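Local coordinates for CBS domain-containing predicted protein TM0935 (Thermotoga maritima, PDB 1O50), which is of unknown function but carries two CBS domains in tandem, a module that in many relatives binds adenosine-type nucleotides and regulates a partner, at residues K25-V29 with R41-D45; L59-P64 with I101-Y107; I126-P130 with D141-L145. One frame throughout, in Å; residues are numbered along the deposited sequence.

Overall arrangement
The three contacts follow one another along the chain, each closing before the next opens. Contact 1 packs helix 35-44 against strand 27-29 in the first CBS domain, and contact 3 joins strands 128-132 and 138-143 in the second. Contact 2 bridges the two domains, with residues 101-107 crossing strand 58-64, which shares a sheet with strand 27-29, and pairing with it at one bridge, Met62 with Leu103. Their centres lie about 13 to 14 Å apart. Contact 3 touches both others, through Pro26 against Asp141, Leu59, Val106 and Tyr107 against Pro130, and Pro64 against Ile126, so the two domains form one compact CBS pair. Contacts 1 and 3 also reach the second subunit.

Contact 1: residues K25-V29 with R41-D45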
loop_
_atom_site.group_PDB
_atom_site.type_symbol
_atom_site.label_atom_id
_atom_site.label_comp_id
_atom_site.label_asym_id
_atom_site.label_seq_id
_atom_site.Cartn_x
_atom_site.Cartn_y
_atom_site.Cartn_z
ATOM N N LYS A 25 5.900 7.567 12.019
ATOM C CA LYS A 25 6.779 8.733 11.797
ATOM C C LYS A 25 6.722 9.063 10.331
ATOM O O LYS A 25 7.075 8.207 9.521
ATOM C CB LYS A 25 8.248 8.432 12.140
ATOM C CG LYS A 25 8.493 7.538 13.387
ATOM C CD LYS A 25 8.831 6.045 13.020
ATOM C CE LYS A 25 10.291 5.880 12.507
ATOM N NZ LYS A 25 10.452 6.296 11.065
ATOM N N PRO A 26 6.285 10.266 9.964
ATOM C CA PRO A 26 6.238 10.643 8.553
ATOM C C PRO A 26 7.638 10.620 7.930
ATOM O O PRO A 26 8.605 11.004 8.567
ATOM C CB PRO A 26 5.681 12.073 8.557
ATOM C CG PRO A 26 5.180 12.319 9.919
ATOM C CD PRO A 26 5.844 11.355 10.848
ATOM N N THR A 27 7.722 10.123 6.713
ATOM C CA THR A 27 8.940 10.154 5.919
ATOM C C THR A 27 8.939 11.345 5.004
ATOM O O THR A 27 8.177 11.383 4.049
ATOM C CB THR A 27 9.035 8.914 5.052
ATOM O OG1 THR A 27 9.232 7.786 5.906
ATOM C CG2 THR A 27 10.279 8.966 4.151
ATOM N N VAL A 28 9.844 12.267 5.283
ATOM C CA VAL A 28 9.896 13.560 4.638
ATOM C C VAL A 28 11.285 13.815 3.976
ATOM O O VAL A 28 12.322 13.797 4.658
ATOM C CB VAL A 28 9.687 14.709 5.670
ATOM C CG1 VAL A 28 9.535 16.010 4.953
ATOM C CG2 VAL A 28 8.472 14.472 6.531
ATOM N N VAL A 29 11.246 14.120 2.669
ATOM C CA VAL A 29 12.407 14.419 1.838
ATOM C C VAL A 29 12.328 15.860 1.316
ATOM O O VAL A 29 11.341 16.556 1.522
ATOM C CB VAL A 29 12.532 13.421 0.656
ATOM C CG1 VAL A 29 12.691 11.976 1.184
ATOM C CG2 VAL A 29 11.364 13.480 -0.248
ATOM N N ARG A 41 15.013 5.374 2.252
ATOM C CA ARG A 41 14.081 5.781 3.320
ATOM C C ARG A 41 12.874 4.868 3.457
ATOM O O ARG A 41 12.458 4.552 4.548
ATOM C CB ARG A 41 13.572 7.214 3.097
ATOM C CG ARG A 41 14.667 8.332 3.166
ATOM C CD ARG A 41 15.290 8.551 4.492
ATOM N NE ARG A 41 14.339 8.920 5.564
ATOM C CZ ARG A 41 13.798 10.140 5.789
ATOM N NH1 ARG A 41 14.058 11.187 5.000
ATOM N NH2 ARG A 41 12.977 10.304 6.830
ATOM N N ILE A 42 12.289 4.427 2.344
ATOM C CA ILE A 42 11.154 3.524 2.427
ATOM C C ILE A 42 11.597 2.166 2.979
ATOM O O ILE A 42 10.901 1.595 3.819
ATOM C CB ILE A 42 10.473 3.346 1.063
ATOM C CG1 ILE A 42 9.870 4.682 0.567
ATOM C CG2 ILE A 42 9.370 2.303 1.178
ATOM C CD1 ILE A 42 9.525 4.714 -0.896
ATOM N N LEU A 43 12.738 1.643 2.505
ATOM C CA LEU A 43 13.242 0.338 2.969
ATOM C C LEU A 43 13.616 0.321 4.466
ATOM O O LEU A 43 13.599 -0.760 5.129
ATOM C CB LEU A 43 14.445 -0.103 2.119
ATOM C CG LEU A 43 14.106 -0.361 0.632
ATOM C CD1 LEU A 43 15.403 -0.478 -0.259
ATOM C CD2 LEU A 43 13.252 -1.647 0.486
ATOM N N GLU A 44 13.990 1.481 5.012
ATOM C CA GLU A 44 14.328 1.566 6.456
ATOM C C GLU A 44 13.065 1.556 7.349
ATOM O O GLU A 44 13.123 1.163 8.472
ATOM C CB GLU A 44 15.183 2.801 6.770
ATOM C CG GLU A 44 15.947 2.687 8.087
ATOM C CD GLU A 44 15.222 3.295 9.303
ATOM O OE1 GLU A 44 14.205 4.030 9.097
ATOM O OE2 GLU A 44 15.699 3.066 10.463
ATOM N N ASP A 45 11.945 2.028 6.814
ATOM C CA ASP A 45 10.673 2.085 7.511
ATOM C C ASP A 45 9.583 1.563 6.558
ATOM O O ASP A 45 8.813 2.359 6.000
ATOM C CB ASP A 45 10.372 3.538 7.906
ATOM C CG ASP A 45 9.226 3.644 8.917
ATOM O OD1 ASP A 45 8.985 2.664 9.668
ATOM O OD2 ASP A 45 8.505 4.663 9.000
HETATM O O HOH W 1 6.168 5.063 10.300
HETATM O O HOH W 2 7.173 6.473 7.547
HETATM O O HOH W 3 11.318 12.382 7.735
HETATM O O HOH W 4 11.384 7.701 7.396
#
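Arg41 reaches from its helix to Val28, where NH1 donates to Val28 O at 3.2 Å with an N-H...O angle of 152°. The donor sits well above the carbonyl plane, and the oxygen lies slightly tilted from the guanidinium plane. The tight part of the contact is beside this bond. With OG1 beside the backbone N (chi1 -68°), Thr27 turns CG2 anti to that N, and the methyl rests over the centre of one guanidinium face, about 4.0 Å above it. The same methyl meets Arg41 CB at 3.9 Å, and the bends of the arginine chain at chi2 and chi3 bring the guanidinium back over it. Val29 CG1 approaches NH1 obliquely. Two further waters border the guanidinium at NH2: one, in its plane and 2.8 Å from Arg41 NH2, ties it to Val28 N and Pro26 O, and the other joins it to Thr27 OG1. A methionine in place of Arg41 would probably leave Val28 O without this donor and these two waters without their arginine partner. These residues belong to a beta-alpha-beta unit, in which helix 35-44 connects strand 27-29 to the parallel strand 50-55; backbone hydrogen bonds join Thr27 and Val29 to Tyr52. On its other flank the helix sends Ile42 towards helix 65-77 and towards Leu145 of the second subunit. The Lys25-Asp45 end of the contact is looser and watery. The exposed Lys25 chain, bent at three torsions, brings NZ to 3.3 Å from Asp45 OD2, a salt bridge whose hydrogen bond is weak. Two waters, each 2.7 Å from Asp45 OD2, link this carboxylate to the backbone of Lys25, and one of them also reaches Thr27 OG1. Asp45 O accepts a hydrogen bond from Thr48 OG1.

Contact 2: residues L59-P64 with I101-Y107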
loop_
_atom_site.group_PDB
_atom_site.type_symbol
_atom_site.label_atom_id
_atom_site.label_comp_id
_atom_site.label_asym_id
_atom_site.label_seq_id
_atom_site.Cartn_x
_atom_site.Cartn_y
_atom_site.Cartn_z
ATOM N N LEU A 59 4.752 21.621 3.517
ATOM C CA LEU A 59 4.423 20.494 2.641
ATOM C C LEU A 59 4.207 20.960 1.181
ATOM O O LEU A 59 3.367 21.794 0.914
ATOM C CB LEU A 59 3.175 19.810 3.180
ATOM C CG LEU A 59 2.690 18.588 2.424
ATOM C CD1 LEU A 59 3.681 17.434 2.587
ATOM C CD2 LEU A 59 1.299 18.234 2.909
ATOM N N VAL A 60 4.981 20.409 0.245
ATOM C CA VAL A 60 4.879 20.782 -1.164
ATOM C C VAL A 60 4.608 19.644 -2.131
ATOM O O VAL A 60 4.209 19.904 -3.245
ATOM C CB VAL A 60 6.108 21.631 -1.682
ATOM C CG1 VAL A 60 6.237 22.912 -0.884
ATOM C CG2 VAL A 60 7.388 20.851 -1.646
ATOM N N GLY A 61 4.807 18.386 -1.743
ATOM C CA GLY A 61 4.391 17.315 -2.628
ATOM C C GLY A 61 4.285 15.997 -1.906
ATOM O O GLY A 61 4.679 15.868 -0.749
ATOM N N MET A 62 3.848 14.973 -2.608
ATOM C CA MET A 62 3.828 13.656 -2.004
ATOM C C MET A 62 4.167 12.602 -3.048
ATOM O O MET A 62 3.990 12.787 -4.208
ATOM C CB MET A 62 2.433 13.392 -1.370
ATOM C CG MET A 62 1.320 13.202 -2.427
ATOM S SD MET A 62 -0.367 12.731 -1.809
ATOM C CE MET A 62 -1.241 12.270 -3.372
ATOM N N ILE A 63 4.714 11.485 -2.624
ATOM C CA ILE A 63 5.022 10.443 -3.551
ATOM C C ILE A 63 4.465 9.163 -2.918
ATOM O O ILE A 63 5.106 8.579 -2.036
ATOM C CB ILE A 63 6.561 10.364 -3.698
ATOM C CG1 ILE A 63 7.136 11.713 -4.157
ATOM C CG2 ILE A 63 6.964 9.163 -4.593
ATOM C CD1 ILE A 63 8.708 11.810 -4.096
ATOM N N PRO A 64 3.244 8.771 -3.291
ATOM C CA PRO A 64 2.747 7.427 -2.961
ATOM C C PRO A 64 3.635 6.327 -3.545
ATOM O O PRO A 64 4.157 6.412 -4.670
ATOM C CB PRO A 64 1.366 7.408 -3.633
ATOM C CG PRO A 64 0.994 8.759 -3.649
ATOM C CD PRO A 64 2.227 9.545 -4.035
ATOM N N ILE A 101 9.005 13.752 -9.705
ATOM C CA ILE A 101 7.877 12.829 -9.493
ATOM C C ILE A 101 6.785 13.206 -8.450
ATOM O O ILE A 101 5.769 12.523 -8.397
ATOM C CB ILE A 101 8.396 11.398 -9.221
ATOM C CG1 ILE A 101 9.226 11.286 -7.965
ATOM C CG2 ILE A 101 9.225 10.965 -10.393
ATOM C CD1 ILE A 101 9.409 9.821 -7.485
ATOM N N MET A 102 6.977 14.249 -7.640
ATOM C CA MET A 102 6.037 14.549 -6.565
ATOM C C MET A 102 4.699 14.976 -7.136
ATOM O O MET A 102 4.648 15.527 -8.209
ATOM C CB MET A 102 6.601 15.597 -5.618
ATOM C CG MET A 102 6.826 16.974 -6.167
ATOM S SD MET A 102 7.649 17.988 -4.933
ATOM C CE MET A 102 7.227 19.599 -5.532
ATOM N N LEU A 103 3.611 14.650 -6.441
ATOM C CA LEU A 103 2.254 15.054 -6.836
ATOM C C LEU A 103 1.802 16.080 -5.840
ATOM O O LEU A 103 2.369 16.210 -4.757
ATOM C CB LEU A 103 1.303 13.851 -6.777
ATOM C CG LEU A 103 1.671 12.651 -7.645
ATOM C CD1 LEU A 103 0.950 11.376 -7.163
ATOM C CD2 LEU A 103 1.379 12.883 -9.066
ATOM N N ASP A 104 0.792 16.850 -6.226
ATOM C CA ASP A 104 0.211 17.824 -5.348
ATOM C C ASP A 104 -0.263 17.125 -4.104
ATOM O O ASP A 104 -0.963 16.120 -4.202
ATOM C CB ASP A 104 -0.984 18.483 -6.017
ATOM C CG ASP A 104 -0.587 19.353 -7.181
ATOM O OD1 ASP A 104 0.605 19.743 -7.270
ATOM O OD2 ASP A 104 -1.410 19.711 -8.060
ATOM N N PRO A 105 0.065 17.662 -2.936
ATOM C CA PRO A 105 -0.290 16.986 -1.682
ATOM C C PRO A 105 -1.820 16.925 -1.425
ATOM O O PRO A 105 -2.562 17.872 -1.681
ATOM C CB PRO A 105 0.448 17.799 -0.591
ATOM C CG PRO A 105 0.759 19.093 -1.210
ATOM C CD PRO A 105 0.744 18.948 -2.712
ATOM N N VAL A 106 -2.252 15.770 -0.950
ATOM C CA VAL A 106 -3.587 15.535 -0.427
ATOM C C VAL A 106 -3.389 15.333 1.084
ATOM O O VAL A 106 -2.599 14.487 1.498
ATOM C CB VAL A 106 -4.179 14.247 -1.008
ATOM C CG1 VAL A 106 -5.559 13.945 -0.377
ATOM C CG2 VAL A 106 -4.274 14.349 -2.519
ATOM N N TYR A 107 -4.072 16.128 1.903
ATOM C CA TYR A 107 -3.821 16.085 3.332
ATOM C C TYR A 107 -5.107 16.203 4.163
ATOM O O TYR A 107 -6.167 16.543 3.635
ATOM C CB TYR A 107 -2.851 17.207 3.690
ATOM C CG TYR A 107 -3.300 18.559 3.233
ATOM C CD1 TYR A 107 -4.194 19.300 3.980
ATOM C CD2 TYR A 107 -2.814 19.112 2.043
ATOM C CE1 TYR A 107 -4.607 20.563 3.559
ATOM C CE2 TYR A 107 -3.220 20.351 1.603
ATOM C CZ TYR A 107 -4.113 21.079 2.367
ATOM O OH TYR A 107 -4.512 22.318 1.947
HETATM O O HOH W 5 3.621 19.353 -5.858
#
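Met62 and Leu103 form a single antiparallel bridge, a hydrogen-bonded pair. Met62 N donates to Leu103 O and Leu103 N to Met62 O, both at 2.9 Å; the second bond is the straighter, at 170°, and lies in the carbonyl plane. Next to the bridge the backbones come close, with Gly61 CA 3.1 Å from Leu103 O and Met102 SD set against the same CA. A water joins Val60 O to Asp104 OD1, the latter bond being weak.

With CG between the backbone N and the carbonyl carbon (chi1 70°) and the chain extended beyond it, Met62 brings SD to 3.7 Å from Val106 N, which donates a weak hydrogen bond. The buried Val106 O has no polar partner.

Apolar contacts line both flanks of the bridge. Met62 CE crosses to Val106 CG2 at 3.8 Å, while Leu59 CD2 slides alongside the proline ring to 3.6 Å from Pro105 CB. Ile63 and Ile101 cross at about a right angle, CG2 to CD1, and Pro64 CD meets Leu103 CD1.

The loop after helix 98-101 of the second CBS domain thus pairs with outermost strand 58-64 of the first, linking the halves of the CBS pair. Val60 and Gly61 face Val53 in a classic beta bulge between that strand and strand 50-55. Ile63 and Ile101 both pack on Leu68 of helix 65-77, and Leu59 and Val106 lean on strand 128-132.

Contact 3: residues I126-P130 with D141-L145; sequences IQEMP and DLNSL
Glu128, Met129 and Pro130 pair in antiparallel register with Asn143, Leu142 and Asp141, the strand axes 4.7 Å apart at 162°, and Met129 and Leu142 exchange two backbone hydrogen bonds of 2.9 Å. Beyond them Ser144 N donates to Gln127 O at 3.0 Å from above the carbonyl plane. Alongside, Ser144 OG donates to Gln127 OE1 at 2.8 Å, in the carbonyl plane and on a lone pair.

On the face of Glu128 and Asp141 both side chains set CG anti to the backbone N (chi1 -170° for Glu128) and cross at about a right angle, their carboxylate planes 50° apart. Glu128 OE2 and Asp141 OD2 are modelled only 2.4 Å apart, a doubtfully short distance; if real, one acid probably holds a proton. Their other oxygens accept from Arg49 N, at Glu128 OE1, and from Tyr52 OH, at Asp141 OD1, so the first domain helps position both. A water held by Asn143 ND2 also bonds weakly to Glu128 OE1.

On the reverse face Met129 CE touches Leu142 CD2 at 4.3 Å, both packing on helix 114-124. Strand 138-143 runs straight into helix 144-153, with Asn143 as its N-cap, OD1 accepting from Glu146 N: a beta hairpin followed by a helix, characteristic of the CBS domain.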
loop_
_atom_site.group_PDB
_atom_site.type_symbol
_atom_site.label_atom_id
_atom_site.label_comp_id
_atom_site.label_asym_id
_atom_site.label_seq_id
_atom_site.Cartn_x
_atom_site.Cartn_y
_atom_site.Cartn_z
ATOM N N ILE A 126 -4.395 6.377 -2.337
ATOM C CA ILE A 126 -3.267 6.415 -1.413
ATOM C C ILE A 126 -3.679 5.789 -0.057
ATOM O O ILE A 126 -4.854 5.711 0.237
ATOM C CB ILE A 126 -2.787 7.893 -1.219
ATOM C CG1 ILE A 126 -3.876 8.719 -0.562
ATOM C CG2 ILE A 126 -2.367 8.554 -2.581
ATOM C CD1 ILE A 126 -3.604 10.190 -0.483
ATOM N N GLN A 127 -2.724 5.339 0.742
ATOM C CA GLN A 127 -2.958 4.753 2.057
ATOM C C GLN A 127 -2.206 5.443 3.217
ATOM O O GLN A 127 -2.043 4.863 4.308
ATOM C CB GLN A 127 -2.620 3.257 2.004
ATOM C CG GLN A 127 -3.499 2.530 0.998
ATOM C CD GLN A 127 -3.464 1.053 1.097
ATOM O OE1 GLN A 127 -3.474 0.524 2.178
ATOM N NE2 GLN A 127 -3.517 0.359 -0.051
ATOM N N GLU A 128 -1.730 6.668 3.003
ATOM C CA GLU A 128 -1.027 7.411 4.069
ATOM C C GLU A 128 -1.046 8.847 3.662
ATOM O O GLU A 128 -0.776 9.187 2.504
ATOM C CB GLU A 128 0.412 6.971 4.253
ATOM C CG GLU A 128 1.082 7.544 5.484
ATOM C CD GLU A 128 2.532 7.159 5.663
ATOM O OE1 GLU A 128 3.039 6.389 4.868
ATOM O OE2 GLU A 128 3.184 7.611 6.640
ATOM N N MET A 129 -1.418 9.684 4.613
ATOM C CA MET A 129 -1.628 11.089 4.377
ATOM C C MET A 129 -1.071 11.791 5.554
ATOM O O MET A 129 -1.160 11.279 6.660
ATOM C CB MET A 129 -3.114 11.424 4.335
ATOM C CG MET A 129 -3.726 11.281 3.025
ATOM S SD MET A 129 -5.452 11.803 2.927
ATOM C CE MET A 129 -6.091 10.732 4.054
ATOM N N PRO A 130 -0.569 13.016 5.357
ATOM C CA PRO A 130 -0.065 13.802 6.471
ATOM C C PRO A 130 -1.210 14.575 7.084
ATOM O O PRO A 130 -2.190 14.853 6.407
ATOM C CB PRO A 130 0.922 14.745 5.784
ATOM C CG PRO A 130 0.308 15.005 4.472
ATOM C CD PRO A 130 -0.434 13.757 4.086
ATOM N N ASP A 141 0.402 12.098 11.302
ATOM C CA ASP A 141 0.316 11.192 10.149
ATOM C C ASP A 141 -0.931 10.281 10.256
ATOM O O ASP A 141 -1.404 9.970 11.346
ATOM C CB ASP A 141 1.618 10.351 10.132
ATOM C CG ASP A 141 1.957 9.797 8.800
ATOM O OD1 ASP A 141 1.570 10.393 7.763
ATOM O OD2 ASP A 141 2.582 8.715 8.707
ATOM N N LEU A 142 -1.452 9.834 9.124
ATOM C CA LEU A 142 -2.599 8.924 9.121
ATOM C C LEU A 142 -2.410 7.855 8.095
ATOM O O LEU A 142 -2.093 8.192 7.000
ATOM C CB LEU A 142 -3.877 9.705 8.774
ATOM C CG LEU A 142 -5.199 8.936 8.800
ATOM C CD1 LEU A 142 -5.550 8.423 10.180
ATOM C CD2 LEU A 142 -6.319 9.811 8.286
ATOM N N ASN A 143 -2.620 6.582 8.419
ATOM C CA ASN A 143 -2.634 5.541 7.385
ATOM C C ASN A 143 -3.863 4.688 7.387
ATOM O O ASN A 143 -4.686 4.747 8.282
ATOM C CB ASN A 143 -1.329 4.695 7.407
ATOM C CG ASN A 143 -1.236 3.710 8.548
ATOM O OD1 ASN A 143 -2.157 3.538 9.344
ATOM N ND2 ASN A 143 -0.112 3.020 8.621
ATOM N N SER A 144 -4.025 3.915 6.315
ATOM C CA SER A 144 -5.168 3.036 6.186
ATOM C C SER A 144 -5.318 2.038 7.345
ATOM O O SER A 144 -6.411 1.676 7.720
ATOM C CB SER A 144 -5.090 2.289 4.841
ATOM O OG SER A 144 -3.913 1.510 4.732
ATOM N N LEU A 145 -4.216 1.624 7.954
ATOM C CA LEU A 145 -4.290 0.622 8.973
ATOM C C LEU A 145 -4.938 1.206 10.231
ATOM O O LEU A 145 -5.659 0.515 10.933
ATOM C CB LEU A 145 -2.890 0.064 9.291
ATOM C CG LEU A 145 -1.986 -0.376 8.123
ATOM C CD1 LEU A 145 -0.780 -1.122 8.691
ATOM C CD2 LEU A 145 -2.702 -1.205 7.087
HETATM O O HOH W 6 2.142 3.797 6.727
#